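Cell division control protein Cdc48 (Mycobacterium smegmatis, PDB 5E7P) belongs to the AAA ATPase family, is seen with bound ADP, and probably binds and hydrolyses ATP. Local coordinates at residues E45-L50 with A701-M705; A57-T61 with V100-V105. All blocks are in the same frame, centred on the assembly; numbering follows the deposited sequence.

Contact 1. Residues E45-L50 with A701-M705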
ATOM      1  N   GLU A  45      18.889  -3.023  16.693  1.00 47.17           N
ATOM      2  CA  GLU A  45      18.982  -1.976  17.704  1.00 47.92           C
ATOM      3  C   GLU A  45      19.011  -0.591  17.061  1.00 44.82           C
ATOM      4  O   GLU A  45      18.498   0.376  17.627  1.00 43.28           O
ATOM      5  CB  GLU A  45      20.206  -2.176  18.597  1.00 51.29           C
ATOM      6  CG  GLU A  45      20.290  -1.173  19.731  1.00 52.77           C
ATOM      7  CD  GLU A  45      21.396  -1.487  20.713  1.00 56.50           C
ATOM      8  OE1 GLU A  45      22.110  -2.491  20.514  1.00 59.77           O
ATOM      9  OE2 GLU A  45      21.544  -0.725  21.689  1.00 56.25           O
ATOM     10  N   VAL A  46      19.608  -0.504  15.877  1.00 42.92           N
ATOM     11  CA  VAL A  46      19.612   0.739  15.114  1.00 42.56           C
ATOM     12  C   VAL A  46      18.193   1.085  14.674  1.00 41.89           C
ATOM     13  O   VAL A  46      17.758   2.229  14.792  1.00 40.26           O
ATOM     14  CB  VAL A  46      20.530   0.644  13.880  1.00 42.23           C
ATOM     15  CG1 VAL A  46      20.454   1.920  13.054  1.00 40.37           C
ATOM     16  CG2 VAL A  46      21.960   0.368  14.308  1.00 43.46           C
ATOM     17  N   LEU A  47      17.476   0.081  14.176  1.00 42.46           N
ATOM     18  CA  LEU A  47      16.087   0.251  13.765  1.00 40.43           C
ATOM     19  C   LEU A  47      15.236   0.734  14.933  1.00 40.15           C
ATOM     20  O   LEU A  47      14.382   1.606  14.775  1.00 40.00           O
ATOM     21  CB  LEU A  47      15.523  -1.063  13.220  1.00 40.40           C
ATOM     22  CG  LEU A  47      16.168  -1.645  11.961  1.00 41.69           C
ATOM     23  CD1 LEU A  47      15.507  -2.967  11.590  1.00 41.28           C
ATOM     24  CD2 LEU A  47      16.086  -0.660  10.804  1.00 41.10           C
ATOM     25  N   ALA A  48      15.482   0.165  16.108  1.00 40.00           N
ATOM     26  CA  ALA A  48      14.759   0.554  17.311  1.00 39.71           C
ATOM     27  C   ALA A  48      15.128   1.974  17.747  1.00 41.64           C
ATOM     28  O   ALA A  48      14.257   2.771  18.098  1.00 43.85           O
ATOM     29  CB  ALA A  48      15.027  -0.440  18.430  1.00 38.84           C
ATOM     30  N   ALA A  49      16.420   2.287  17.715  1.00 40.82           N
ATOM     31  CA  ALA A  49      16.908   3.603  18.125  1.00 40.50           C
ATOM     32  C   ALA A  49      16.430   4.706  17.187  1.00 39.84           C
ATOM     33  O   ALA A  49      16.165   5.830  17.615  1.00 42.57           O
ATOM     34  CB  ALA A  49      18.430   3.602  18.203  1.00 40.04           C
ATOM     35  N   LEU A  50      16.325   4.378  15.905  1.00 36.33           N
ATOM     36  CA  LEU A  50      15.879   5.343  14.909  1.00 35.35           C
ATOM     37  C   LEU A  50      14.359   5.490  14.887  1.00 37.91           C
ATOM     38  O   LEU A  50      13.831   6.481  14.384  1.00 38.67           O
ATOM     39  CB  LEU A  50      16.400   4.961  13.524  1.00 34.22           C
ATOM     40  CG  LEU A  50      17.909   5.103  13.330  1.00 36.27           C
ATOM     41  CD1 LEU A  50      18.300   4.705  11.913  1.00 37.35           C
ATOM     42  CD2 LEU A  50      18.362   6.529  13.645  1.00 35.07           C
ATOM     43  N   ALA A 701      17.093   2.383  23.532  1.00 39.24           N
ATOM     44  CA  ALA A 701      18.055   1.906  22.550  1.00 37.72           C
ATOM     45  C   ALA A 701      18.936   3.048  22.059  1.00 38.06           C
ATOM     46  O   ALA A 701      20.145   2.887  21.907  1.00 36.66           O
ATOM     47  CB  ALA A 701      17.340   1.238  21.383  1.00 34.30           C
ATOM     48  N   MET A 702      18.322   4.204  21.824  1.00 39.30           N
ATOM     49  CA  MET A 702      19.052   5.381  21.362  1.00 39.07           C
ATOM     50  C   MET A 702      20.002   5.900  22.439  1.00 41.96           C
ATOM     51  O   MET A 702      21.123   6.320  22.144  1.00 43.75           O
ATOM     52  CB  MET A 702      18.081   6.482  20.924  1.00 38.55           C
ATOM     53  CG  MET A 702      18.758   7.785  20.514  1.00 41.30           C
ATOM     54  SD  MET A 702      19.841   7.618  19.080  1.00 54.21           S
ATOM     55  CE  MET A 702      18.694   7.891  17.733  1.00 27.87           C
ATOM     56  N   THR A 703      19.549   5.865  23.688  1.00 42.52           N
ATOM     57  CA  THR A 703      20.380   6.267  24.816  1.00 45.50           C
ATOM     58  C   THR A 703      21.626   5.385  24.906  1.00 46.35           C
ATOM     59  O   THR A 703      22.719   5.862  25.208  1.00 48.43           O
ATOM     60  CB  THR A 703      19.593   6.209  26.148  1.00 46.39           C
ATOM     61  OG1 THR A 703      18.542   7.182  26.130  1.00 45.70           O
ATOM     62  CG2 THR A 703      20.505   6.492  27.328  1.00 48.48           C
ATOM     63  N   ALA A 704      21.453   4.097  24.621  1.00 44.50           N
ATOM     64  CA  ALA A 704      22.558   3.147  24.674  1.00 44.54           C
ATOM     65  C   ALA A 704      23.522   3.314  23.501  1.00 47.23           C
ATOM     66  O   ALA A 704      24.737   3.222  23.671  1.00 51.00           O
ATOM     67  CB  ALA A 704      22.029   1.728  24.726  1.00 41.39           C
ATOM     68  N   MET A 705      22.975   3.554  22.313  1.00 45.48           N
ATOM     69  CA  MET A 705      23.794   3.737  21.117  1.00 45.55           C
ATOM     70  C   MET A 705      24.668   4.984  21.228  1.00 45.99           C
ATOM     71  O   MET A 705      25.839   4.965  20.846  1.00 44.73           O
ATOM     72  CB  MET A 705      22.917   3.819  19.862  1.00 43.84           C
ATOM     73  CG  MET A 705      22.157   2.540  19.537  1.00 42.00           C
ATOM     74  SD  MET A 705      23.217   1.209  18.943  1.00 52.43           S
ATOM     75  CE  MET A 705      23.670   1.818  17.321  1.00 51.69           C
TER
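Ala49 and Met702 form the closest backbone approach, with CA atoms 4.3 Å apart, where the axes of segments 45-50 and 701-705 pass at 8.4 Å with N-to-C directions 114° apart. Small side chains permit this spacing. Ala49 CB points at the lid helix and settles over the Met702 backbone, with Met702 CB 4.0 Å away and Ala701 CB and Met705 CG also in contact. Ala48 adds a methyl-to-methyl contact, its CB lying 4.1 Å from Ala701 CB.

Both methionines touch Ala49 near their roots and reach on to other residues of helix 44-50. Met705 leaves its helix with CG anti to the carbonyl carbon (chi1 -65°) and bends at both later torsions, which brings SD to 3.7 Å from Glu45 CD and CE to 3.8 Å from Val46 CG2. Its chain and the extended Glu45 chain slide past each other in opposite directions, whereas Val46 meets it at about a right angle. The buried acid lies along the Met705 thioether and the Ala704 methyl, with Glu45 OE2 3.9 Å from Ala704 CB. Met702, also bent beyond CG, turns its CE methyl toward Ala49 O and Leu50 CD2.

The contact therefore joins the N-terminal domain to the AAA+ lid mainly by packing of alanine and methionine side chains, with the Glu45 chain alongside, away from the annotated nucleotide sites. Leu22 of strand 22-28 touches Ala49, Met702 and Met705, bringing that strand into the same contact, and Val46 also touches Leu24. Glu45 also touches Pro671 and Ala712 in loops, and Asp718 of helix 716-725 lies against Ala704 and Thr703.

Contact 2. Residues A57-T61 with V100-V105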
ATOM      1  N   ALA A  57      12.628   3.114   4.671  1.00 31.35           N
ATOM      2  CA  ALA A  57      13.785   3.722   4.023  1.00 30.51           C
ATOM      3  C   ALA A  57      14.574   4.570   5.006  1.00 30.17           C
ATOM      4  O   ALA A  57      14.009   5.152   5.933  1.00 28.14           O
ATOM      5  CB  ALA A  57      13.358   4.561   2.833  1.00 30.14           C
ATOM      6  N   VAL A  58      15.884   4.629   4.800  1.00 32.16           N
ATOM      7  CA  VAL A  58      16.745   5.498   5.591  1.00 35.46           C
ATOM      8  C   VAL A  58      17.537   6.434   4.693  1.00 37.90           C
ATOM      9  O   VAL A  58      17.854   6.099   3.552  1.00 39.54           O
ATOM     10  CB  VAL A  58      17.742   4.703   6.465  1.00 36.17           C
ATOM     11  CG1 VAL A  58      17.049   4.136   7.687  1.00 36.77           C
ATOM     12  CG2 VAL A  58      18.419   3.607   5.651  1.00 35.07           C
ATOM     13  N   ALA A  59      17.849   7.613   5.215  1.00 37.21           N
ATOM     14  CA  ALA A  59      18.750   8.526   4.535  1.00 35.62           C
ATOM     15  C   ALA A  59      20.178   8.144   4.898  1.00 35.71           C
ATOM     16  O   ALA A  59      20.485   7.916   6.066  1.00 35.28           O
ATOM     17  CB  ALA A  59      18.458   9.958   4.945  1.00 34.09           C
ATOM     18  N   LEU A  60      21.042   8.056   3.892  1.00 36.84           N
ATOM     19  CA  LEU A  60      22.449   7.737   4.109  1.00 37.58           C
ATOM     20  C   LEU A  60      23.318   8.888   3.622  1.00 37.85           C
ATOM     21  O   LEU A  60      23.280   9.250   2.443  1.00 34.60           O
ATOM     22  CB  LEU A  60      22.824   6.436   3.397  1.00 38.18           C
ATOM     23  CG  LEU A  60      22.245   5.160   4.014  1.00 39.44           C
ATOM     24  CD1 LEU A  60      22.429   3.975   3.084  1.00 40.84           C
ATOM     25  CD2 LEU A  60      22.887   4.879   5.366  1.00 38.60           C
ATOM     26  N   THR A  61      24.103   9.459   4.532  1.00 40.65           N
ATOM     27  CA  THR A  61      24.818  10.699   4.242  1.00 43.44           C
ATOM     28  C   THR A  61      26.316  10.631   4.517  1.00 45.82           C
ATOM     29  O   THR A  61      26.746  10.396   5.646  1.00 47.79           O
ATOM     30  CB  THR A  61      24.232  11.883   5.041  1.00 44.70           C
ATOM     31  OG1 THR A  61      22.815  11.952   4.837  1.00 46.45           O
ATOM     32  CG2 THR A  61      24.862  13.186   4.593  1.00 46.52           C
ATOM     33  N   VAL A 100      29.226   6.827   8.325  1.00 46.12           N
ATOM     34  CA  VAL A 100      28.014   7.170   7.588  1.00 43.03           C
ATOM     35  C   VAL A 100      26.895   7.616   8.533  1.00 40.00           C
ATOM     36  O   VAL A 100      26.682   7.019   9.591  1.00 40.49           O
ATOM     37  CB  VAL A 100      27.532   6.000   6.691  1.00 43.60           C
ATOM     38  CG1 VAL A 100      27.265   4.751   7.518  1.00 43.36           C
ATOM     39  CG2 VAL A 100      26.296   6.402   5.899  1.00 42.90           C
ATOM     40  N   LEU A 101      26.200   8.684   8.159  1.00 36.29           N
ATOM     41  CA  LEU A 101      25.050   9.150   8.921  1.00 33.78           C
ATOM     42  C   LEU A 101      23.774   8.469   8.437  1.00 34.19           C
ATOM     43  O   LEU A 101      23.441   8.518   7.251  1.00 33.39           O
ATOM     44  CB  LEU A 101      24.914  10.671   8.830  1.00 33.19           C
ATOM     45  CG  LEU A 101      25.559  11.480   9.961  1.00 33.33           C
ATOM     46  CD1 LEU A 101      24.902  11.146  11.296  1.00 33.12           C
ATOM     47  CD2 LEU A 101      27.064  11.252  10.025  1.00 31.15           C
ATOM     48  N   VAL A 102      23.072   7.824   9.362  1.00 35.27           N
ATOM     49  CA  VAL A 102      21.834   7.127   9.044  1.00 34.83           C
ATOM     50  C   VAL A 102      20.672   7.792   9.772  1.00 35.94           C
ATOM     51  O   VAL A 102      20.784   8.134  10.948  1.00 36.52           O
ATOM     52  CB  VAL A 102      21.909   5.645   9.455  1.00 34.21           C
ATOM     53  CG1 VAL A 102      20.739   4.867   8.869  1.00 32.40           C
ATOM     54  CG2 VAL A 102      23.227   5.042   9.007  1.00 36.20           C
ATOM     55  N   SER A 103      19.558   7.977   9.071  1.00 36.99           N
ATOM     56  CA  SER A 103      18.381   8.602   9.661  1.00 37.53           C
ATOM     57  C   SER A 103      17.141   8.278   8.842  1.00 38.46           C
ATOM     58  O   SER A 103      17.231   8.088   7.628  1.00 38.65           O
ATOM     59  CB  SER A 103      18.564  10.118   9.733  1.00 38.79           C
ATOM     60  OG  SER A 103      18.592  10.685   8.436  1.00 39.11           O
ATOM     61  N   PRO A 104      15.976   8.210   9.504  1.00 38.81           N
ATOM     62  CA  PRO A 104      14.716   8.003   8.787  1.00 37.51           C
ATOM     63  C   PRO A 104      14.480   9.106   7.765  1.00 37.69           C
ATOM     64  O   PRO A 104      14.823  10.262   8.012  1.00 38.47           O
ATOM     65  CB  PRO A 104      13.660   8.071   9.899  1.00 38.25           C
ATOM     66  CG  PRO A 104      14.342   8.727  11.058  1.00 39.39           C
ATOM     67  CD  PRO A 104      15.769   8.306  10.958  1.00 39.25           C
ATOM     68  N   VAL A 105      13.911   8.746   6.622  1.00 37.89           N
ATOM     69  CA  VAL A 105      13.635   9.718   5.577  1.00 36.55           C
ATOM     70  C   VAL A 105      12.195   9.580   5.104  1.00 36.39           C
ATOM     71  O   VAL A 105      11.662   8.476   5.023  1.00 38.21           O
ATOM     72  CB  VAL A 105      14.614   9.569   4.386  1.00 36.61           C
ATOM     73  CG1 VAL A 105      14.431   8.222   3.693  1.00 33.86           C
ATOM     74  CG2 VAL A 105      14.449  10.717   3.395  1.00 36.85           C
TER
HETATM   75  O   HOH W   1      11.727   6.030   7.489  1.00 36.70           O
HETATM   76  O   HOH W   2      21.268  10.489   6.794  1.00 29.99           O
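Thr61 pairs with Leu101 and Ala59 with Ser103 as hydrogen-bonded pairs of two neighbouring antiparallel strands, whose segments run 152° apart. Backbone bonds set this register. Thr61 N donates to Leu101 O over 3.0 Å, and Leu101 N returns a bond of 3.1 Å to Thr61 O that is nearly straight at hydrogen (170°). Ala59 and Ser103 are joined in both directions too, though the modelled Ala59 N to Ser103 O distance is doubtfully short. Weaker CA-H...O contacts lie between these bonds, as where Val102 CA comes within 3.4 Å of Ala59 O.

Apolar contacts divide between the sheet faces. On the face of Leu60 and Val102, the two side chains lie side by side, with Leu60 CD2 3.7 Å from Val102 CG2 and also against Val100 CG2. The other Val102 branch, CG1, anti to the backbone N (chi1 -168°), reaches back to Val58 CB at 3.8 Å. On the face of Ala59 and Ser103, Val105 turns in just beyond its strand, so that its CB lies 3.9 Å from Ala59 CB and its CG1 meets Ala57 CB.

Water links the polar groups. One molecule donates to Leu101 O at 3.0 Å and bonds to the hydroxyls of Thr61 and Ser103; another donates to Ala57 O and, weakly, to Val105 O.

This chemistry implies that the two faces differ in character: the buried face of valine and leucine, which also receives Val40, Leu42 and Leu24, is consistent with the interior of the double-psi barrel of CDC48 N-terminal domains, whereas the partly exposed face combines Ala59, Leu101 and Val105 with the water-linked hydroxyls of Thr61 and Ser103.

From the N terminus, the chain runs through strand 22-28 and strand 39-42 into helix 44-50, the first half of contact 1, and, after a short connection, into strand 57-61, the first half of contact 2. Contact 2 closes early, when strand 98-104 returns after 38 intervening residues. Contact 1 closes only at helix 690-707, after 650 residues that include both AAA ranges, so contact 2 is nested inside its loop. Contact 2 pairs two strands inside the N-terminal domain; contact 1 joins that domain to the AAA+ lid. Their centres are about 14 Å apart, and they meet directly where Leu50 CD1 packs 3.9 Å from Val102 CG1, joining helix 44-50 to the sheet.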